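Local coordinates for glutathione S-transferase (Ceriporiopsis subvermispora, PDB 6J3E), which probably conjugates glutathione to electrophilic substrates, as a serine-type glutathione S-transferase of a fungus, with a thioredoxin-like N-terminal domain and a helical C-terminal domain, at residues 124-138 / 212-224. Numbering follows the deposited sequence.
Sequences VRALAPIMLPATNAQ and VGWVIWVKRVLGP
Met131 lies over one face of the Trp217 indole. Met131 CE sits 3.9 Å from the centroid of the five-membered ring of Trp217, a CH-pi contact. Met131 SD stands farther off, 5.0 Å from the centroid of the six-membered ring of Trp217, a Met-aromatic contact. The chain bends at chi2 (-53°) and chi3 (-55°), which folds the thioether back along the indole. Away from the ring, Met131 SD lies 3.8 Å from Leu222 CG, and Met131 CE also meets Val221 CG1. Met131 is thus a knob in a hole formed by Trp217, Val218, Val221 and Leu222. Trp217 in turn is a knob among Leu127, Met131, Leu132 and Thr135. Leu132 CD2 reaches the edge of the Trp217 ring, 4.0 Å from Trp217 CH2. The two helices, 109-136 and 206-222, belong to the all-helical C-terminal domain of the glutathione S-transferase fold. The axes of the segments 124-136 and 212-222 cross at 51° and come within 9.7 Å. At one end Val124 CG2 rests over a face of Trp214, 3.5 Å from the centroid of the six-membered ring. Trp214 also touches Lys26, a glutathione-binding residue, so this end of the contact borders the glutathione site. Leu127 CD1 bridges the two indoles, 3.9 Å from Trp217 CZ3. At the other end Ala134 CB packs on Val221 CG1 at 3.5 Å. Just past it, Gln138 NE2 donates a nearly straight bond to a lone pair of Thr135 O, while Gln138 OE1 accepts from Ala14 N.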
loop_
_atom_site.group_PDB
_atom_site.type_symbol
_atom_site.label_atom_id
_atom_site.label_comp_id
_atom_site.label_asym_id
_atom_site.label_seq_id
_atom_site.Cartn_x
_atom_site.Cartn_y
_atom_site.Cartn_z
ATOM N N VAL A 124 -2.145 4.784 9.869
ATOM C CA VAL A 124 -1.339 5.562 10.805
ATOM C C VAL A 124 -1.843 6.989 10.900
ATOM O O VAL A 124 -1.957 7.545 12.001
ATOM C CB VAL A 124 0.143 5.513 10.402
ATOM C CG1 VAL A 124 0.940 6.591 11.139
ATOM C CG2 VAL A 124 0.716 4.147 10.698
ATOM N N ARG A 125 -2.167 7.606 9.761
ATOM C CA ARG A 125 -2.651 8.980 9.811
ATOM C C ARG A 125 -4.079 9.070 10.330
ATOM O O ARG A 125 -4.464 10.117 10.857
ATOM C CB ARG A 125 -2.555 9.627 8.440
ATOM C CG ARG A 125 -1.330 9.201 7.687
ATOM C CD ARG A 125 -1.589 9.267 6.203
ATOM N NE ARG A 125 -1.862 10.635 5.771
ATOM C CZ ARG A 125 -2.362 10.941 4.582
ATOM N NH1 ARG A 125 -2.589 12.210 4.250
ATOM N NH2 ARG A 125 -2.656 9.970 3.721
ATOM N N ALA A 126 -4.869 8.000 10.200
ATOM C CA ALA A 126 -6.207 7.993 10.788
ATOM C C ALA A 126 -6.137 7.923 12.307
ATOM O O ALA A 126 -6.939 8.557 12.996
ATOM C CB ALA A 126 -7.023 6.824 10.233
ATOM N N LEU A 127 -5.168 7.177 12.849
ATOM C CA LEU A 127 -5.055 7.082 14.298
ATOM C C LEU A 127 -4.635 8.401 14.926
ATOM O O LEU A 127 -5.127 8.747 16.006
ATOM C CB LEU A 127 -4.067 5.995 14.690
ATOM C CG LEU A 127 -4.472 4.596 14.269
ATOM C CD1 LEU A 127 -3.417 3.599 14.722
ATOM C CD2 LEU A 127 -5.763 4.260 14.909
ATOM N N ALA A 128 -3.770 9.160 14.250
ATOM C CA ALA A 128 -3.035 10.260 14.881
ATOM C C ALA A 128 -3.912 11.231 15.670
ATOM O O ALA A 128 -3.568 11.523 16.829
ATOM C CB ALA A 128 -2.216 10.987 13.804
ATOM N N PRO A 129 -5.038 11.741 15.148
ATOM C CA PRO A 129 -5.776 12.758 15.920
ATOM C C PRO A 129 -6.309 12.257 17.250
ATOM O O PRO A 129 -6.459 13.063 18.179
ATOM C CB PRO A 129 -6.907 13.183 14.970
ATOM C CG PRO A 129 -6.957 12.207 13.939
ATOM C CD PRO A 129 -5.611 11.580 13.804
ATOM N N ILE A 130 -6.563 10.960 17.385
ATOM C CA ILE A 130 -7.011 10.404 18.657
ATOM C C ILE A 130 -5.846 9.896 19.480
ATOM O O ILE A 130 -5.812 10.080 20.702
ATOM C CB ILE A 130 -8.042 9.291 18.404
ATOM C CG1 ILE A 130 -9.397 9.912 18.031
ATOM C CG2 ILE A 130 -8.133 8.348 19.620
ATOM C CD1 ILE A 130 -10.331 8.973 17.327
ATOM N N MET A 131 -4.866 9.280 18.827
ATOM C CA MET A 131 -3.867 8.526 19.564
ATOM C C MET A 131 -2.685 9.375 20.034
ATOM O O MET A 131 -2.157 9.132 21.120
ATOM C CB MET A 131 -3.375 7.355 18.709
ATOM C CG MET A 131 -4.397 6.232 18.539
ATOM S SD MET A 131 -5.038 5.629 20.125
ATOM C CE MET A 131 -3.503 5.196 20.988
ATOM N N LEU A 132 -2.253 10.367 19.263
ATOM C CA LEU A 132 -1.131 11.186 19.717
ATOM C C LEU A 132 -1.459 11.968 20.984
ATOM O O LEU A 132 -0.623 11.981 21.906
ATOM C CB LEU A 132 -0.658 12.113 18.593
ATOM C CG LEU A 132 -0.141 11.454 17.315
ATOM C CD1 LEU A 132 0.680 12.424 16.478
ATOM C CD2 LEU A 132 0.646 10.209 17.622
ATOM N N PRO A 133 -2.619 12.627 21.114
ATOM C CA PRO A 133 -2.943 13.231 22.413
ATOM C C PRO A 133 -3.024 12.202 23.521
ATOM O O PRO A 133 -2.528 12.436 24.628
ATOM C CB PRO A 133 -4.301 13.898 22.161
ATOM C CG PRO A 133 -4.356 14.091 20.691
ATOM C CD PRO A 133 -3.650 12.923 20.107
ATOM N N ALA A 134 -3.644 11.057 23.255
ATOM C CA ALA A 134 -3.684 10.015 24.266
ATOM C C ALA A 134 -2.277 9.613 24.706
ATOM O O ALA A 134 -2.029 9.427 25.903
ATOM C CB ALA A 134 -4.456 8.806 23.739
ATOM N N THR A 135 -1.331 9.468 23.765
ATOM C CA THR A 135 -0.028 9.026 24.247
ATOM C C THR A 135 0.727 10.141 24.938
ATOM O O THR A 135 1.624 9.855 25.739
ATOM C CB THR A 135 0.853 8.434 23.138
ATOM O OG1 THR A 135 1.664 9.453 22.535
ATOM C CG2 THR A 135 0.036 7.773 22.116
ATOM N N ASN A 136 0.373 11.398 24.666
ATOM C CA ASN A 136 1.016 12.493 25.383
ATOM C C ASN A 136 0.653 12.461 26.862
ATOM O O ASN A 136 1.526 12.595 27.726
ATOM C CB ASN A 136 0.633 13.828 24.766
ATOM C CG ASN A 136 1.296 14.990 25.469
ATOM O OD1 ASN A 136 2.483 15.225 25.280
ATOM N ND2 ASN A 136 0.531 15.730 26.283
ATOM N N ALA A 137 -0.626 12.230 27.161
ATOM C CA ALA A 137 -1.127 12.198 28.527
ATOM C C ALA A 137 -0.532 11.081 29.365
ATOM O O ALA A 137 -0.776 11.054 30.574
ATOM C CB ALA A 137 -2.654 12.052 28.520
ATOM N N GLN A 138 0.211 10.144 28.781
ATOM C CA GLN A 138 0.810 9.085 29.582
ATOM C C GLN A 138 2.327 9.098 29.504
ATOM O O GLN A 138 2.976 8.157 29.986
ATOM C CB GLN A 138 0.259 7.714 29.181
ATOM C CG GLN A 138 0.441 7.357 27.723
ATOM C CD GLN A 138 1.740 6.640 27.466
ATOM O OE1 GLN A 138 1.996 5.557 28.018
ATOM N NE2 GLN A 138 2.579 7.235 26.621
ATOM N N VAL A 212 -0.366 -5.822 14.792
ATOM C CA VAL A 212 -0.528 -5.941 16.238
ATOM C C VAL A 212 0.322 -4.897 16.949
ATOM O O VAL A 212 -0.006 -4.472 18.063
ATOM C CB VAL A 212 -0.208 -7.374 16.707
ATOM C CG1 VAL A 212 -1.264 -8.347 16.175
ATOM C CG2 VAL A 212 1.171 -7.775 16.245
ATOM N N GLY A 213 1.412 -4.455 16.322
ATOM C CA GLY A 213 2.158 -3.346 16.886
ATOM C C GLY A 213 1.277 -2.132 17.106
ATOM O O GLY A 213 1.217 -1.573 18.210
ATOM N N TRP A 214 0.560 -1.719 16.063
ATOM C CA TRP A 214 -0.219 -0.503 16.195
ATOM C C TRP A 214 -1.484 -0.754 17.003
ATOM O O TRP A 214 -1.928 0.139 17.731
ATOM C CB TRP A 214 -0.527 0.075 14.808
ATOM C CG TRP A 214 0.696 0.634 14.148
ATOM C CD1 TRP A 214 1.662 -0.073 13.469
ATOM C CD2 TRP A 214 1.112 2.006 14.120
ATOM N NE1 TRP A 214 2.651 0.778 13.028
ATOM C CE2 TRP A 214 2.342 2.058 13.412
ATOM C CE3 TRP A 214 0.578 3.193 14.625
ATOM C CZ2 TRP A 214 3.037 3.257 13.199
ATOM C CZ3 TRP A 214 1.265 4.378 14.410
ATOM C CH2 TRP A 214 2.486 4.402 13.703
ATOM N N VAL A 215 -2.048 -1.962 16.925
ATOM C CA VAL A 215 -3.279 -2.235 17.657
ATOM C C VAL A 215 -3.003 -2.308 19.150
ATOM O O VAL A 215 -3.780 -1.785 19.957
ATOM C CB VAL A 215 -3.956 -3.515 17.134
ATOM C CG1 VAL A 215 -5.122 -3.913 18.031
ATOM C CG2 VAL A 215 -4.457 -3.282 15.745
ATOM N N ILE A 216 -1.880 -2.917 19.546
ATOM C CA ILE A 216 -1.571 -3.002 20.975
ATOM C C ILE A 216 -1.320 -1.611 21.545
ATOM O O ILE A 216 -1.608 -1.346 22.721
ATOM C CB ILE A 216 -0.389 -3.963 21.237
ATOM C CG1 ILE A 216 -0.460 -4.498 22.659
ATOM C CG2 ILE A 216 0.970 -3.294 21.040
ATOM C CD1 ILE A 216 -1.752 -5.182 22.967
ATOM N N TRP A 217 -0.815 -0.694 20.715
ATOM C CA TRP A 217 -0.697 0.709 21.104
ATOM C C TRP A 217 -2.059 1.288 21.439
ATOM O O TRP A 217 -2.233 1.970 22.457
ATOM C CB TRP A 217 -0.035 1.496 19.964
ATOM C CG TRP A 217 0.065 2.991 20.128
ATOM C CD1 TRP A 217 0.411 3.687 21.262
ATOM C CD2 TRP A 217 -0.183 3.978 19.115
ATOM N NE1 TRP A 217 0.413 5.031 21.004
ATOM C CE2 TRP A 217 0.051 5.241 19.699
ATOM C CE3 TRP A 217 -0.561 3.915 17.765
ATOM C CZ2 TRP A 217 -0.082 6.427 18.984
ATOM C CZ3 TRP A 217 -0.705 5.091 17.060
ATOM C CH2 TRP A 217 -0.457 6.334 17.668
ATOM N N VAL A 218 -3.041 1.041 20.572
ATOM C CA VAL A 218 -4.388 1.546 20.815
ATOM C C VAL A 218 -4.955 0.928 22.077
ATOM O O VAL A 218 -5.603 1.606 22.885
ATOM C CB VAL A 218 -5.280 1.261 19.595
ATOM C CG1 VAL A 218 -6.727 1.591 19.903
ATOM C CG2 VAL A 218 -4.787 2.044 18.393
ATOM N N LYS A 219 -4.709 -0.371 22.272
ATOM C CA LYS A 219 -5.297 -1.067 23.408
ATOM C C LYS A 219 -4.678 -0.589 24.705
ATOM O O LYS A 219 -5.394 -0.311 25.675
ATOM C CB LYS A 219 -5.125 -2.579 23.269
ATOM C CG LYS A 219 -5.685 -3.368 24.455
ATOM C CD LYS A 219 -5.472 -4.881 24.295
ATOM C CE LYS A 219 -6.182 -5.678 25.382
ATOM N NZ LYS A 219 -6.098 -7.139 25.161
ATOM N N ARG A 220 -3.351 -0.465 24.742
ATOM C CA ARG A 220 -2.714 -0.132 26.009
ATOM C C ARG A 220 -2.878 1.344 26.341
ATOM O O ARG A 220 -3.140 1.689 27.502
ATOM C CB ARG A 220 -1.254 -0.557 25.978
ATOM C CG ARG A 220 -1.127 -2.047 26.178
ATOM C CD ARG A 220 0.084 -2.629 25.485
ATOM N NE ARG A 220 1.231 -2.703 26.371
ATOM C CZ ARG A 220 1.749 -3.831 26.837
ATOM N NH1 ARG A 220 1.236 -5.008 26.490
ATOM N NH2 ARG A 220 2.796 -3.766 27.639
ATOM N N VAL A 221 -2.797 2.222 25.338
ATOM C CA VAL A 221 -2.830 3.656 25.605
ATOM C C VAL A 221 -4.250 4.132 25.873
ATOM O O VAL A 221 -4.494 4.843 26.851
ATOM C CB VAL A 221 -2.172 4.439 24.458
ATOM C CG1 VAL A 221 -2.542 5.924 24.532
ATOM C CG2 VAL A 221 -0.662 4.265 24.527
ATOM N N LEU A 222 -5.208 3.771 25.019
ATOM C CA LEU A 222 -6.595 4.114 25.325
ATOM C C LEU A 222 -7.114 3.334 26.529
ATOM O O LEU A 222 -7.996 3.822 27.249
ATOM C CB LEU A 222 -7.488 3.874 24.112
ATOM C CG LEU A 222 -7.354 4.930 23.017
ATOM C CD1 LEU A 222 -8.477 4.798 21.999
ATOM C CD2 LEU A 222 -7.355 6.303 23.633
ATOM N N GLY A 223 -6.578 2.140 26.776
ATOM C CA GLY A 223 -6.937 1.374 27.947
ATOM C C GLY A 223 -7.812 0.177 27.632
ATOM O O GLY A 223 -8.834 0.282 26.946
ATOM N N PRO A 224 -7.417 -0.994 28.143
ATOM C CA PRO A 224 -8.187 -2.220 27.864
ATOM C C PRO A 224 -9.660 -2.137 28.240
ATOM O O PRO A 224 -10.474 -2.874 27.666
ATOM C CB PRO A 224 -7.469 -3.293 28.698
ATOM C CG PRO A 224 -6.143 -2.723 29.051
ATOM C CD PRO A 224 -6.223 -1.236 28.976
#